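Side-chain contacts in arginase, mitochondrial (Medicago truncatula, PDB 6VSS), which hydrolyses L-arginine to urea and L-ornithine, and agmatine to urea and putrescine, using two manganese ions in each subunit of a homohexamer: residues Arg206-Gly211 with Lys233-Glu238; Asp227-Val232 with Thr239-Thr244; Arg44-Phe49 with Ile113-Asp118. All blocks are in the same frame, centred on the assembly; numbering follows the deposited sequence.

Contact 1 (Arg206-Gly211 with Lys233-Glu238); sequences RIMEGG and KKYGVE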
loop_
_atom_site.group_PDB
_atom_site.type_symbol
_atom_site.label_atom_id
_atom_site.label_comp_id
_atom_site.label_asym_id
_atom_site.label_seq_id
_atom_site.Cartn_x
_atom_site.Cartn_y
_atom_site.Cartn_z
ATOM N N ARG B 206 8.244 33.980 15.421
ATOM C CA ARG B 206 7.264 34.598 16.354
ATOM C C ARG B 206 7.832 34.508 17.772
ATOM O O ARG B 206 7.894 35.535 18.498
ATOM C CB ARG B 206 5.909 33.906 16.211
ATOM C CG ARG B 206 5.333 33.923 14.798
ATOM C CD ARG B 206 4.979 35.307 14.281
ATOM N NE ARG B 206 6.057 35.946 13.521
ATOM C CZ ARG B 206 6.360 35.732 12.237
ATOM N NH1 ARG B 206 5.694 34.863 11.488
ATOM N NH2 ARG B 206 7.386 36.381 11.710
ATOM N N ILE B 207 8.306 33.326 18.149
ATOM C CA ILE B 207 8.701 33.040 19.554
ATOM C C ILE B 207 9.876 33.952 19.852
ATOM O O ILE B 207 9.773 34.744 20.788
ATOM C CB ILE B 207 9.004 31.545 19.758
ATOM C CG1 ILE B 207 7.728 30.704 19.813
ATOM C CG2 ILE B 207 9.874 31.324 20.965
ATOM C CD1 ILE B 207 7.960 29.209 19.528
ATOM N N MET B 208 10.931 33.841 19.049
ATOM C CA MET B 208 12.161 34.637 19.199
ATOM C C MET B 208 11.820 36.143 19.145
ATOM O O MET B 208 12.288 36.863 20.015
ATOM C CB MET B 208 13.185 34.279 18.119
ATOM C CG MET B 208 13.826 32.894 18.266
ATOM S SD MET B 208 14.005 32.206 19.946
ATOM C CE MET B 208 15.681 32.760 20.268
ATOM N N GLU B 209 11.026 36.610 18.177
ATOM C CA GLU B 209 10.607 38.033 18.104
ATOM C C GLU B 209 10.054 38.453 19.461
ATOM O O GLU B 209 10.328 39.570 19.831
ATOM C CB GLU B 209 9.500 38.291 17.076
ATOM C CG GLU B 209 9.972 38.204 15.651
ATOM C CD GLU B 209 8.928 37.854 14.606
ATOM O OE1 GLU B 209 9.331 37.631 13.442
ATOM O OE2 GLU B 209 7.715 37.832 14.940
ATOM N N GLY B 210 9.240 37.604 20.104
ATOM C CA GLY B 210 8.538 37.882 21.370
ATOM C C GLY B 210 9.449 37.818 22.579
ATOM O O GLY B 210 8.977 38.144 23.686
ATOM N N GLY B 211 10.712 37.412 22.391
ATOM C CA GLY B 211 11.651 37.105 23.489
ATOM C C GLY B 211 11.053 36.086 24.431
ATOM O O GLY B 211 11.295 36.162 25.600
ATOM N N LYS B 233 21.512 33.595 12.786
ATOM C CA LYS B 233 22.572 34.492 13.311
ATOM C C LYS B 233 21.935 35.667 14.069
ATOM O O LYS B 233 22.459 36.031 15.091
ATOM C CB LYS B 233 23.481 34.966 12.172
ATOM C CG LYS B 233 24.625 35.860 12.655
ATOM C CD LYS B 233 25.167 36.824 11.619
ATOM C CE LYS B 233 25.702 38.103 12.215
ATOM N NZ LYS B 233 26.978 38.457 11.559
ATOM N N LYS B 234 20.839 36.234 13.582
ATOM C CA LYS B 234 20.232 37.446 14.184
ATOM C C LYS B 234 19.712 37.138 15.603
ATOM O O LYS B 234 19.798 38.018 16.485
ATOM C CB LYS B 234 19.101 37.962 13.296
ATOM C CG LYS B 234 18.156 38.926 13.988
ATOM C CD LYS B 234 17.024 39.447 13.121
ATOM C CE LYS B 234 16.205 40.486 13.870
ATOM N NZ LYS B 234 15.277 41.221 12.974
ATOM N N TYR B 235 19.120 35.965 15.838
ATOM C CA TYR B 235 18.534 35.654 17.168
ATOM C C TYR B 235 19.503 34.773 17.972
ATOM O O TYR B 235 19.129 34.373 19.019
ATOM C CB TYR B 235 17.115 35.088 17.018
ATOM C CG TYR B 235 16.100 36.030 16.389
ATOM C CD1 TYR B 235 15.486 37.053 17.104
ATOM C CD2 TYR B 235 15.710 35.861 15.077
ATOM C CE1 TYR B 235 14.557 37.903 16.515
ATOM C CE2 TYR B 235 14.790 36.699 14.472
ATOM C CZ TYR B 235 14.205 37.727 15.186
ATOM O OH TYR B 235 13.293 38.517 14.524
ATOM N N GLY B 236 20.746 34.568 17.537
ATOM C CA GLY B 236 21.716 33.696 18.223
ATOM C C GLY B 236 21.132 32.302 18.458
ATOM O O GLY B 236 21.319 31.731 19.552
ATOM N N VAL B 237 20.450 31.762 17.460
ATOM C CA VAL B 237 19.865 30.398 17.506
ATOM C C VAL B 237 20.996 29.403 17.369
ATOM O O VAL B 237 21.851 29.598 16.507
ATOM C CB VAL B 237 18.843 30.170 16.385
ATOM C CG1 VAL B 237 18.338 28.720 16.395
ATOM C CG2 VAL B 237 17.686 31.150 16.469
ATOM N N GLU B 238 20.973 28.365 18.184
ATOM C CA GLU B 238 21.969 27.277 18.124
ATOM C C GLU B 238 21.473 26.211 17.155
ATOM O O GLU B 238 21.029 25.147 17.618
ATOM C CB GLU B 238 22.176 26.708 19.515
ATOM C CG GLU B 238 23.045 27.590 20.367
ATOM C CD GLU B 238 22.903 27.214 21.805
ATOM O OE1 GLU B 238 23.419 26.136 22.185
ATOM O OE2 GLU B 238 22.208 27.957 22.504
HETATM O O HOH W 1 12.101 37.521 12.604
#
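Two helix ends of the alpha/beta arginase fold, those of helices 203-209 and 226-234, meet here through Met208 and Tyr235. Met208 lays its CB over one face of the Tyr235 ring, 4.0 Å from the centroid and 23° off the ring normal, a CH-pi contact displaced toward the rim at CD1. The bent thioether chain then runs back along the tyrosine, its CG beside Tyr235 CB and its CE near Tyr235 O. Such a flexible apolar chain can follow both ring and backbone. Met208 also approaches the side chain of Leu189, a residue of the ornithine-binding site. Lys234 CG lies over the centre of the opposite face, 4.0 Å above the plane, leaving the ring between two aliphatic groups.

At the phenol end Glu209 CG touches Tyr235 OH at 3.5 Å. A water also bridges the two residues, donating to Glu209 OE1 at 2.9 Å and lying an unusually short 2.5 Å from Tyr235 OH. Glu209 in turn is held side-on by Arg206, whose NE meets Glu209 OE2 at 2.9 Å in a nearly straight bond (179°), while Arg206 NH2 bonds Glu209 OE1, also at 2.9 Å. Arg206 is itself anchored on the carbonyls of Tyr197 and His191. Gly211 and Gly236 take positive phi, a conformation easiest for a residue without a side chain, and each completes the Schellman motif that ends its helix.

Contact 2 (Asp227-Val232 with Thr239-Thr244); sequences DVREQV and THEMRT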
loop_
_atom_site.group_PDB
_atom_site.type_symbol
_atom_site.label_atom_id
_atom_site.label_comp_id
_atom_site.label_asym_id
_atom_site.label_seq_id
_atom_site.Cartn_x
_atom_site.Cartn_y
_atom_site.Cartn_z
ATOM N N ASP B 227 18.271 32.963 3.638
ATOM C CA ASP B 227 17.656 34.084 4.405
ATOM C C ASP B 227 17.377 33.664 5.846
ATOM O O ASP B 227 17.374 34.522 6.729
ATOM C CB ASP B 227 16.351 34.547 3.783
ATOM C CG ASP B 227 16.624 35.452 2.604
ATOM O OD1 ASP B 227 17.745 36.000 2.542
ATOM O OD2 ASP B 227 15.736 35.579 1.753
ATOM N N VAL B 228 17.152 32.376 6.073
ATOM C CA VAL B 228 16.837 31.841 7.434
ATOM C C VAL B 228 18.157 31.630 8.158
ATOM O O VAL B 228 18.173 31.803 9.380
ATOM C CB VAL B 228 15.970 30.574 7.330
ATOM C CG1 VAL B 228 15.954 29.756 8.604
ATOM C CG2 VAL B 228 14.566 30.978 6.905
ATOM N N ARG B 229 19.240 31.382 7.407
ATOM C CA ARG B 229 20.608 31.418 7.985
ATOM C C ARG B 229 20.818 32.796 8.608
ATOM O O ARG B 229 21.399 32.823 9.693
ATOM C CB ARG B 229 21.667 31.006 6.971
ATOM C CG ARG B 229 21.703 29.507 6.758
ATOM C CD ARG B 229 22.756 29.145 5.758
ATOM N NE ARG B 229 22.647 27.780 5.248
ATOM C CZ ARG B 229 23.131 26.707 5.854
ATOM N NH1 ARG B 229 23.693 26.849 7.039
ATOM N NH2 ARG B 229 23.052 25.502 5.302
ATOM N N GLU B 230 20.291 33.872 8.001
ATOM C CA GLU B 230 20.351 35.243 8.605
ATOM C C GLU B 230 19.617 35.207 9.941
ATOM O O GLU B 230 20.076 35.820 10.900
ATOM C CB GLU B 230 19.631 36.363 7.825
ATOM C CG GLU B 230 20.051 36.635 6.383
ATOM C CD GLU B 230 19.240 37.755 5.692
ATOM O OE1 GLU B 230 18.487 37.480 4.687
ATOM O OE2 GLU B 230 19.333 38.927 6.168
ATOM N N GLN B 231 18.437 34.590 9.946
ATOM C CA GLN B 231 17.521 34.611 11.121
ATOM C C GLN B 231 18.237 33.915 12.289
ATOM O O GLN B 231 18.275 34.499 13.392
ATOM C CB GLN B 231 16.169 33.987 10.755
ATOM C CG GLN B 231 15.324 34.847 9.836
ATOM C CD GLN B 231 14.655 35.991 10.556
ATOM O OE1 GLN B 231 15.237 37.045 10.767
ATOM N NE2 GLN B 231 13.405 35.780 10.949
ATOM N N VAL B 232 18.868 32.764 11.997
ATOM C CA VAL B 232 19.697 31.962 12.947
ATOM C C VAL B 232 20.756 32.854 13.591
ATOM O O VAL B 232 20.851 32.860 14.817
ATOM C CB VAL B 232 20.353 30.764 12.252
ATOM C CG1 VAL B 232 21.339 30.074 13.165
ATOM C CG2 VAL B 232 19.318 29.768 11.755
ATOM N N THR B 239 21.601 26.440 15.862
ATOM C CA THR B 239 21.114 25.475 14.851
ATOM C C THR B 239 22.147 24.369 14.655
ATOM O O THR B 239 23.209 24.667 14.150
ATOM C CB THR B 239 20.804 26.195 13.549
ATOM O OG1 THR B 239 19.825 27.180 13.876
ATOM C CG2 THR B 239 20.319 25.273 12.454
ATOM N N HIS B 240 21.818 23.114 14.921
ATOM C CA HIS B 240 22.701 21.985 14.581
ATOM C C HIS B 240 22.187 21.288 13.325
ATOM O O HIS B 240 21.121 20.664 13.381
ATOM C CB HIS B 240 22.839 21.050 15.784
ATOM C CG HIS B 240 23.408 21.722 16.978
ATOM N ND1 HIS B 240 24.763 21.762 17.208
ATOM C CD2 HIS B 240 22.845 22.420 17.987
ATOM C CE1 HIS B 240 25.004 22.450 18.316
ATOM N NE2 HIS B 240 23.872 22.866 18.799
ATOM N N GLU B 241 22.993 21.303 12.263
ATOM C CA GLU B 241 22.696 20.668 10.949
ATOM C C GLU B 241 23.148 19.199 10.919
ATOM O O GLU B 241 24.186 18.849 11.573
ATOM C CB GLU B 241 23.367 21.514 9.880
ATOM C CG GLU B 241 22.754 22.905 9.789
ATOM C CD GLU B 241 23.430 23.781 8.729
ATOM O OE1 GLU B 241 23.581 23.313 7.567
ATOM O OE2 GLU B 241 23.806 24.924 9.059
ATOM N N MET B 242 22.406 18.350 10.213
ATOM C CA MET B 242 22.770 16.909 10.088
ATOM C C MET B 242 24.206 16.746 9.555
ATOM O O MET B 242 24.871 15.806 9.942
ATOM C CB MET B 242 21.828 16.167 9.141
ATOM C CG MET B 242 20.432 15.986 9.680
ATOM S SD MET B 242 20.404 15.028 11.216
ATOM C CE MET B 242 20.894 13.395 10.650
ATOM N N ARG B 243 24.661 17.629 8.663
ATOM C CA ARG B 243 26.029 17.538 8.071
ATOM C C ARG B 243 27.134 17.742 9.129
ATOM O O ARG B 243 28.290 17.458 8.764
ATOM C CB ARG B 243 26.174 18.501 6.883
ATOM C CG ARG B 243 26.143 19.969 7.257
ATOM C CD ARG B 243 26.053 20.889 6.066
ATOM N NE ARG B 243 25.877 22.244 6.586
ATOM C CZ ARG B 243 26.797 23.215 6.568
ATOM N NH1 ARG B 243 27.981 23.008 6.020
ATOM N NH2 ARG B 243 26.538 24.392 7.107
ATOM N N THR B 244 26.850 18.148 10.383
ATOM C CA THR B 244 27.871 18.286 11.469
ATOM C C THR B 244 27.539 17.388 12.649
ATOM O O THR B 244 28.033 17.660 13.785
ATOM C CB THR B 244 28.077 19.736 11.972
ATOM O OG1 THR B 244 26.900 20.414 12.408
ATOM C CG2 THR B 244 28.683 20.613 10.906
#
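Charge pairing dominates the outer part of this contact, where Arg229 reaches from helix 226-234 to Glu241. The guanidinium grips the carboxylate end-on: Arg229 NH1 donates to Glu241 OE2 at 2.8 Å, and Arg229 NH2 to Glu241 OE1 at 3.2 Å. The two planes are 52° apart, which makes the pair twisted instead of coplanar, and the N-H...O angle at NH1 is only 143°. The extended arginine chain supplies the length needed to span from helix to strand.

A second arginine shares the acceptor. Arg243 NE donates to Glu241 OE1 at 2.7 Å, and it approaches from the face of the carboxylate opposite to that used by Arg229 NH2. Arg243 CG sits between the backbone N and the carbonyl carbon (chi1 68°), a setting from which the straight chain runs back alongside Glu241. The two guanidinium groups come within 3.8 Å, Arg229 NH1 to Arg243 NH2, the shared carboxylate and Glu103 of a neighbouring subunit, which pairs with Arg243 NH1, probably offsetting much of their charge. Glu102 of that subunit packs on Arg229 and Glu241, so the network lies at a subunit interface.

All this belongs to a beta-alpha-beta unit, strand 213-221, helix 226-234 and strand 238-241, the last being one of the two outermost strands of the parallel sheet within the chain.

Packing takes over closer to the turn between helix and strand. Both methyls of Val232 bear on the hydroxyl of Thr239, with Val232 CG1 3.3 Å and Val232 CG2 3.4 Å from Thr239 OG1. Compact beta-branched residues fit this close helix-strand spacing, and the threonine hydroxyl finds its polar partner in Gln218 OE1 on the adjoining strand.

Contact 3 (Arg44-Phe49 with Ile113-Asp118); sequences RERAKF and ITNVGD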
loop_
_atom_site.group_PDB
_atom_site.type_symbol
_atom_site.label_atom_id
_atom_site.label_comp_id
_atom_site.label_asym_id
_atom_site.label_seq_id
_atom_site.Cartn_x
_atom_site.Cartn_y
_atom_site.Cartn_z
ATOM N N ARG B 44 -11.451 23.418 30.610
ATOM C CA ARG B 44 -11.321 23.747 32.055
ATOM C C ARG B 44 -11.720 22.495 32.845
ATOM O O ARG B 44 -10.966 22.122 33.735
ATOM C CB ARG B 44 -12.144 24.975 32.493
ATOM C CG ARG B 44 -11.941 25.362 33.956
ATOM C CD ARG B 44 -12.460 26.744 34.398
ATOM N NE ARG B 44 -12.280 27.772 33.369
ATOM C CZ ARG B 44 -13.255 28.330 32.615
ATOM N NH1 ARG B 44 -12.944 29.193 31.656
ATOM N NH2 ARG B 44 -14.537 28.026 32.796
ATOM N N GLU B 45 -12.842 21.879 32.512
ATOM C CA GLU B 45 -13.442 20.772 33.309
ATOM C C GLU B 45 -12.614 19.496 33.143
ATOM O O GLU B 45 -12.482 18.723 34.113
ATOM C CB GLU B 45 -14.887 20.503 32.894
ATOM C CG GLU B 45 -15.832 21.669 33.186
ATOM C CD GLU B 45 -15.971 21.940 34.662
ATOM O OE1 GLU B 45 -15.796 20.968 35.433
ATOM O OE2 GLU B 45 -16.248 23.124 35.044
ATOM N N ARG B 46 -12.042 19.271 31.963
ATOM C CA ARG B 46 -11.195 18.057 31.834
ATOM C C ARG B 46 -9.929 18.295 32.644
ATOM O O ARG B 46 -9.482 17.351 33.323
ATOM C CB ARG B 46 -10.976 17.724 30.363
ATOM C CG ARG B 46 -12.235 17.161 29.731
ATOM C CD ARG B 46 -12.301 15.646 29.872
ATOM N NE ARG B 46 -11.132 14.935 29.391
ATOM C CZ ARG B 46 -10.757 13.737 29.817
ATOM N NH1 ARG B 46 -11.509 13.053 30.679
ATOM N NH2 ARG B 46 -9.661 13.191 29.316
ATOM N N ALA B 47 -9.363 19.504 32.608
ATOM C CA ALA B 47 -8.111 19.758 33.363
ATOM C C ALA B 47 -8.406 19.661 34.878
ATOM O O ALA B 47 -7.533 19.194 35.683
ATOM C CB ALA B 47 -7.479 21.071 32.965
ATOM N N LYS B 48 -9.593 20.076 35.291
ATOM C CA LYS B 48 -9.979 20.107 36.725
ATOM C C LYS B 48 -10.028 18.650 37.199
ATOM O O LYS B 48 -9.462 18.334 38.251
ATOM C CB LYS B 48 -11.317 20.851 36.862
ATOM C CG LYS B 48 -12.127 20.597 38.128
ATOM C CD LYS B 48 -13.424 21.430 38.165
ATOM C CE LYS B 48 -14.074 21.456 39.526
ATOM N NZ LYS B 48 -14.732 20.161 39.820
ATOM N N PHE B 49 -10.725 17.803 36.447
ATOM C CA PHE B 49 -10.798 16.345 36.705
ATOM C C PHE B 49 -9.368 15.800 36.943
ATOM O O PHE B 49 -9.053 15.347 38.073
ATOM C CB PHE B 49 -11.567 15.686 35.569
ATOM C CG PHE B 49 -11.471 14.180 35.572
ATOM C CD1 PHE B 49 -11.446 13.475 36.758
ATOM C CD2 PHE B 49 -11.451 13.472 34.385
ATOM C CE1 PHE B 49 -11.373 12.093 36.745
ATOM C CE2 PHE B 49 -11.351 12.097 34.382
ATOM C CZ PHE B 49 -11.323 11.409 35.558
ATOM N N ILE B 113 1.219 10.036 32.955
ATOM C CA ILE B 113 0.631 10.627 31.716
ATOM C C ILE B 113 -0.888 10.586 31.796
ATOM O O ILE B 113 -1.454 9.602 32.278
ATOM C CB ILE B 113 1.184 9.935 30.458
ATOM C CG1 ILE B 113 0.833 10.748 29.212
ATOM C CG2 ILE B 113 0.677 8.479 30.388
ATOM C CD1 ILE B 113 1.294 10.100 27.950
ATOM N N THR B 114 -1.524 11.661 31.346
ATOM C CA THR B 114 -2.986 11.737 31.357
ATOM C C THR B 114 -3.438 12.510 30.114
ATOM O O THR B 114 -2.742 13.453 29.705
ATOM C CB THR B 114 -3.414 12.317 32.712
ATOM O OG1 THR B 114 -4.803 12.088 32.860
ATOM C CG2 THR B 114 -3.230 13.804 32.825
ATOM N N ASN B 115 -4.639 12.217 29.632
ATOM C CA ASN B 115 -5.268 12.972 28.523
ATOM C C ASN B 115 -6.152 14.074 29.097
ATOM O O ASN B 115 -6.979 13.759 29.915
ATOM C CB ASN B 115 -6.096 12.061 27.631
ATOM C CG ASN B 115 -6.619 12.810 26.420
ATOM O OD1 ASN B 115 -5.991 13.750 25.911
ATOM N ND2 ASN B 115 -7.788 12.428 25.961
ATOM N N VAL B 116 -6.029 15.301 28.636
ATOM C CA VAL B 116 -6.992 16.386 28.964
ATOM C C VAL B 116 -8.002 16.436 27.816
ATOM O O VAL B 116 -9.159 16.082 28.042
ATOM C CB VAL B 116 -6.290 17.736 29.178
ATOM C CG1 VAL B 116 -7.275 18.901 29.150
ATOM C CG2 VAL B 116 -5.489 17.757 30.470
ATOM N N GLY B 117 -7.544 16.703 26.589
ATOM C CA GLY B 117 -8.396 16.578 25.394
ATOM C C GLY B 117 -7.967 17.508 24.280
ATOM O O GLY B 117 -6.839 17.943 24.306
ATOM N N ASP B 118 -8.847 17.726 23.305
ATOM C CA ASP B 118 -8.545 18.412 22.054
ATOM C C ASP B 118 -9.266 19.753 22.119
ATOM O O ASP B 118 -10.445 19.778 22.476
ATOM C CB ASP B 118 -8.961 17.567 20.849
ATOM C CG ASP B 118 -8.082 16.367 20.593
ATOM O OD1 ASP B 118 -7.172 16.121 21.371
ATOM O OD2 ASP B 118 -8.312 15.698 19.598
#
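Arg46 and Val116 carry this contact, meeting where residues 44-49 of helix 25-57 run antiparallel to strand 113-118 (177°), these short axes 7.6 Å apart at closest approach. Arg46 sends its side chain to the backbone of the strand: NE donates to Val116 O at 2.7 Å, lying in the carbonyl plane, with the acceptor in turn near the guanidinium plane. A weak second bond runs from Arg46 NH2 to the same oxygen, 3.2 Å away. The chain has to fold to get there, turning at chi2 (-89°) and again at chi3 (-53°), which wraps its CB, CG and CD round Val116 O.

Val116 adds the apolar half. Its CG1 rests 4.1 Å from Arg46 CB and 4.4 Å from Ala47 CB, where the small alanine lets the helix come close to the branched valine. Arg46 NH2 also comes within 2.8 Å of Asn115 O, but at too poor an angle for a hydrogen bond; that oxygen accepts from Lys50 NZ.

The far end of the guanidinium has a stronger partner in Asp126 of a neighbouring subunit, which forms a salt bridge with Arg46 NH2. The charge of this buried arginine is therefore probably balanced by a carboxylate across the interface, while the bond from NE to the uncharged carbonyl joins helix to sheet.

Contact 3 comes first along the chain and stands apart, its centre 32 Å from that of contact 1 and 37 Å from that of contact 2, on the opposite side of the chain's centre. Contacts 1 and 2 are neighbours, 13 Å between centres. They share helix 226-234, their segments alternate in sequence, and they touch where Val237 N lies 2.9 Å from Val232 O, a probable hydrogen bond. Contacts 2 and 3 involve opposite outermost strands of the same parallel sheet, 238-241 and 113-118. The residues around each of these two contacts meet a different neighbouring subunit, consistent with the hexamer being assembled through both regions, while contact 1 stays within its own subunit.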